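Local coordinates for protein SusD homolog (Bacteroides thetaiotaomicron, PDB 3SGH) that probably binds glycans at the cell surface as a SusD-like outer-membrane lipoprotein built on an alpha-alpha superhelix, at residues 113-118 with 421-426; 109-114 with 314-319. All blocks are in the same frame, centred on the assembly; numbering follows the deposited sequence.

Overall arrangement
Of the parts that meet in these contacts, helix 100-120 comes first and supplies one side of both. Its residues 109-114 meet strand 314-317 in interaction 2, closing a loop of about 200 residues. Its residues 113-118 meet the turn into helix 424-432 in interaction 1, closing a longer loop of about 300. The first segments overlap at M113 and Q114, and the smaller loop is nearly nested within the larger. The contact centres lie about 9 Å apart, and both are buried near the middle of the chain. Two parts from the later half of this mostly helical, SusD-like chain are thus packed against successive turns of one early helix.

Interaction 1. Residues 113-118 with 421-426; sequences MQLLAS and DPMNGW
M423, a selenomethionine, reaches across to L115 and S118 of helix 100-120. It has the largest share of the buried surface. Its CG is anti to the backbone N (chi1 179°), and the chain then bends at chi2 and chi3 to bring the methyl to the helix. Methyl CE lies 3.7 Å from L115 CD1. The same methyl is 4.0 Å from S118 CB, and also near S118 O. The contact is plain buried packing that joins the turn before helix 424-432 to helix 100-120 in the mostly helical core.

S118 turns its polar end back into its own helix. S118 OG donates to Q114 O at 2.8 Å. S118 N reaches Q114 O from the opposite face of the carbonyl plane, so this oxygen holds two donors. R198 is a further partner of S118 OG.

On the other side, D421 fixes the turn that carries M423. D421 OD1 accepts from M423 N at 3.0 Å and from N424 N at 2.9 Å, capping helix 424-432. R430 of that helix binds S118 O. Helix 75-84 packs on L115 through L80, helix 140-162 touches S118 through W144, and helix 181-198 lays R198 against M423.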
# COMPACT_ATOMS: atom_id res chain seq x y z
N MSE A 113 -9.06 5.05 -6.36
CA MSE A 113 -9.69 5.97 -5.44
C MSE A 113 -9.67 5.47 -3.99
O MSE A 113 -9.70 6.29 -3.07
CB MSE A 113 -11.11 6.30 -5.89
CG MSE A 113 -11.09 7.09 -7.24
SE MSE A 113 -10.14 8.78 -7.10
CE MSE A 113 -8.81 8.53 -8.46
N GLN A 114 -9.61 4.16 -3.77
CA GLN A 114 -9.45 3.68 -2.39
C GLN A 114 -8.07 4.06 -1.86
O GLN A 114 -7.93 4.40 -0.70
CB GLN A 114 -9.72 2.18 -2.25
CG GLN A 114 -8.83 1.20 -2.99
CD GLN A 114 -7.47 0.96 -2.33
OE1 GLN A 114 -7.37 0.95 -1.12
NE2 GLN A 114 -6.42 0.78 -3.15
N LEU A 115 -7.07 4.05 -2.75
CA LEU A 115 -5.76 4.57 -2.42
C LEU A 115 -5.82 6.06 -2.09
O LEU A 115 -5.29 6.49 -1.06
CB LEU A 115 -4.75 4.32 -3.53
CG LEU A 115 -3.33 4.87 -3.34
CD1 LEU A 115 -2.75 4.46 -2.02
CD2 LEU A 115 -2.45 4.44 -4.55
N LEU A 116 -6.51 6.85 -2.91
CA LEU A 116 -6.51 8.29 -2.69
C LEU A 116 -7.30 8.61 -1.41
O LEU A 116 -6.91 9.48 -0.63
CB LEU A 116 -7.05 9.02 -3.93
CG LEU A 116 -6.95 10.56 -3.89
CD1 LEU A 116 -5.49 11.02 -3.62
CD2 LEU A 116 -7.56 11.22 -5.18
N ALA A 117 -8.40 7.89 -1.17
CA ALA A 117 -9.18 8.06 0.07
C ALA A 117 -8.35 7.70 1.30
O ALA A 117 -8.45 8.39 2.33
CB ALA A 117 -10.48 7.22 0.07
N SER A 118 -7.52 6.67 1.18
CA SER A 118 -6.60 6.23 2.25
C SER A 118 -5.44 7.22 2.48
O SER A 118 -4.76 7.15 3.50
CB SER A 118 -6.08 4.84 1.95
OG SER A 118 -7.17 3.91 1.96
N ASP A 421 5.14 -2.54 -1.02
CA ASP A 421 3.75 -2.07 -1.06
C ASP A 421 3.78 -0.70 -0.38
O ASP A 421 4.17 -0.61 0.78
CB ASP A 421 2.85 -3.02 -0.30
CG ASP A 421 1.38 -2.60 -0.34
OD1 ASP A 421 1.07 -1.41 -0.09
OD2 ASP A 421 0.57 -3.49 -0.62
N PRO A 422 3.42 0.36 -1.10
CA PRO A 422 3.61 1.71 -0.56
C PRO A 422 2.71 2.08 0.59
O PRO A 422 3.06 2.95 1.37
CB PRO A 422 3.29 2.62 -1.73
CG PRO A 422 2.40 1.84 -2.62
CD PRO A 422 2.87 0.36 -2.46
N MSE A 423 1.55 1.42 0.68
CA MSE A 423 0.48 1.81 1.58
C MSE A 423 0.22 0.84 2.73
O MSE A 423 -0.21 1.28 3.78
CB MSE A 423 -0.81 2.07 0.82
CG MSE A 423 -2.03 2.46 1.65
SE MSE A 423 -1.64 3.96 2.76
CE MSE A 423 -2.19 5.38 1.49
N ASN A 424 0.45 -0.46 2.55
CA ASN A 424 0.02 -1.44 3.56
C ASN A 424 0.50 -1.12 4.97
O ASN A 424 -0.29 -1.10 5.95
CB ASN A 424 0.47 -2.85 3.21
CG ASN A 424 0.02 -3.84 4.23
OD1 ASN A 424 -1.18 -4.03 4.42
ND2 ASN A 424 0.97 -4.45 4.95
N GLY A 425 1.80 -0.87 5.08
CA GLY A 425 2.38 -0.57 6.39
C GLY A 425 1.77 0.66 7.06
O GLY A 425 1.39 0.62 8.22
N TRP A 426 1.69 1.76 6.30
CA TRP A 426 1.23 3.03 6.85
C TRP A 426 -0.25 2.92 7.22
O TRP A 426 -0.68 3.46 8.24
CB TRP A 426 1.45 4.13 5.85
CG TRP A 426 1.16 5.47 6.40
CD1 TRP A 426 1.26 5.87 7.70
CD2 TRP A 426 0.83 6.63 5.64
NE1 TRP A 426 0.96 7.18 7.80
CE2 TRP A 426 0.68 7.68 6.56
CE3 TRP A 426 0.60 6.86 4.29
CZ2 TRP A 426 0.30 8.96 6.17
CZ3 TRP A 426 0.26 8.15 3.89
CH2 TRP A 426 0.13 9.19 4.85

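Interaction 2. Residues 109-114 with 314-319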
# COMPACT_ATOMS: atom_id res chain seq x y z
N ARG A 109 -11.10 2.14 -11.21
CA ARG A 109 -11.46 3.37 -10.50
C ARG A 109 -11.49 3.17 -9.01
O ARG A 109 -10.90 3.93 -8.29
CB ARG A 109 -12.82 3.85 -10.96
CG ARG A 109 -13.27 5.19 -10.40
CD ARG A 109 -14.62 5.49 -10.89
NE ARG A 109 -15.13 6.76 -10.36
CZ ARG A 109 -16.40 7.06 -10.17
NH1 ARG A 109 -17.36 6.14 -10.34
NH2 ARG A 109 -16.69 8.27 -9.73
N VAL A 110 -12.18 2.12 -8.54
CA VAL A 110 -12.20 1.83 -7.12
C VAL A 110 -10.75 1.64 -6.62
O VAL A 110 -10.42 2.15 -5.57
CB VAL A 110 -13.09 0.63 -6.75
CG1 VAL A 110 -12.79 0.16 -5.26
CG2 VAL A 110 -14.63 0.92 -6.98
N TYR A 111 -9.90 0.91 -7.34
CA TYR A 111 -8.51 0.63 -6.87
C TYR A 111 -7.76 1.96 -6.63
O TYR A 111 -7.12 2.18 -5.58
CB TYR A 111 -7.68 -0.25 -7.84
CG TYR A 111 -6.47 -0.79 -7.12
CD1 TYR A 111 -5.25 -0.07 -7.09
CD2 TYR A 111 -6.56 -1.97 -6.40
CE1 TYR A 111 -4.16 -0.58 -6.36
CE2 TYR A 111 -5.48 -2.46 -5.69
CZ TYR A 111 -4.29 -1.77 -5.68
OH TYR A 111 -3.25 -2.27 -4.92
N GLY A 112 -7.91 2.85 -7.58
CA GLY A 112 -7.20 4.10 -7.54
C GLY A 112 -7.74 5.01 -6.47
O GLY A 112 -6.98 5.70 -5.78
N MSE A 113 -9.06 5.05 -6.36
CA MSE A 113 -9.69 5.97 -5.44
C MSE A 113 -9.67 5.47 -3.99
O MSE A 113 -9.70 6.29 -3.07
CB MSE A 113 -11.11 6.30 -5.89
CG MSE A 113 -11.09 7.09 -7.24
SE MSE A 113 -10.14 8.78 -7.10
CE MSE A 113 -8.81 8.53 -8.46
N GLN A 114 -9.61 4.16 -3.77
CA GLN A 114 -9.45 3.68 -2.39
C GLN A 114 -8.07 4.06 -1.86
O GLN A 114 -7.93 4.40 -0.70
CB GLN A 114 -9.72 2.18 -2.25
CG GLN A 114 -8.83 1.20 -2.99
CD GLN A 114 -7.47 0.96 -2.33
OE1 GLN A 114 -7.37 0.95 -1.12
NE2 GLN A 114 -6.42 0.78 -3.15
N GLN A 314 6.45 -4.75 -11.85
CA GLN A 314 5.99 -4.21 -10.58
C GLN A 314 4.76 -4.96 -10.07
O GLN A 314 3.84 -5.25 -10.84
CB GLN A 314 5.75 -2.70 -10.66
CG GLN A 314 7.10 -1.97 -10.80
CD GLN A 314 7.03 -0.46 -10.74
OE1 GLN A 314 7.97 0.20 -11.20
NE2 GLN A 314 5.96 0.10 -10.13
N PRO A 315 4.75 -5.31 -8.76
CA PRO A 315 3.64 -6.03 -8.13
C PRO A 315 2.44 -5.15 -7.82
O PRO A 315 2.57 -3.93 -7.61
CB PRO A 315 4.23 -6.52 -6.82
CG PRO A 315 5.29 -5.58 -6.51
CD PRO A 315 5.88 -5.11 -7.82
N VAL A 316 1.25 -5.76 -7.83
CA VAL A 316 0.02 -5.08 -7.47
C VAL A 316 -0.52 -5.69 -6.16
O VAL A 316 -0.69 -4.98 -5.17
CB VAL A 316 -1.03 -5.15 -8.55
CG1 VAL A 316 -2.32 -4.38 -8.06
CG2 VAL A 316 -0.48 -4.59 -9.90
N MSE A 317 -0.76 -7.00 -6.13
CA MSE A 317 -1.35 -7.60 -4.96
C MSE A 317 -1.00 -9.06 -4.91
O MSE A 317 -1.14 -9.76 -5.92
CB MSE A 317 -2.87 -7.42 -5.04
CG MSE A 317 -3.61 -8.03 -3.85
SE MSE A 317 -5.58 -7.94 -4.16
CE MSE A 317 -5.69 -6.13 -3.86
N TYR A 318 -0.56 -9.52 -3.75
CA TYR A 318 -0.08 -10.88 -3.59
C TYR A 318 -1.09 -11.78 -2.92
O TYR A 318 -1.84 -11.36 -2.05
CB TYR A 318 1.16 -10.89 -2.71
CG TYR A 318 2.39 -10.17 -3.22
CD1 TYR A 318 3.04 -10.56 -4.36
CD2 TYR A 318 2.87 -9.08 -2.57
CE1 TYR A 318 4.18 -9.93 -4.81
CE2 TYR A 318 4.05 -8.45 -3.00
CZ TYR A 318 4.70 -8.89 -4.10
OH TYR A 318 5.87 -8.23 -4.49
N ALA A 319 -1.06 -13.07 -3.30
CA ALA A 319 -1.96 -14.05 -2.71
C ALA A 319 -1.80 -14.08 -1.17
O ALA A 319 -2.79 -14.28 -0.44
CB ALA A 319 -1.75 -15.44 -3.32
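Y111 reaches from helix 100-120 to V316 and M317 at the end of strand 314-317. With chi1 at -164°, the ring stands opposite the backbone N and points from the helix to the strand.

V316 is met first. Its CG1 lies 4.0 Å from Y111 CZ and 3.9 Å from Y111 OH, at a slant to the ring. Y111 OH is also 3.7 Å from V316 O, but its hydrogen-bond partner is R194.

M317, a selenomethionine, comes next. Its chain is extended to SE and bends at chi3. Methyl CE then meets the ring edge, 4.1 Å from Y111 CE2 and near the ring plane. The backbones of V316 and M317 both pair with S227 in a classic beta bulge, which is consistent with two successive residues reaching the same tyrosine.

The amide of Q114 covers one face of the ring, with NE2 4.0 Å above its centre. Q114 NE2 also donates to Y111 O at 2.9 Å, on a lone pair in the carbonyl plane. An alanine in place of Y111 would probably leave R194 without its hydroxyl partner and open a gap beside V316 and M317.

Strand 314-317 pairs antiparallel with strand 227-229. Helix 181-198 adds F187 against V316 and T190 against M317, and helix 26-29 brings Y28 to both V316 and the Y111 ring.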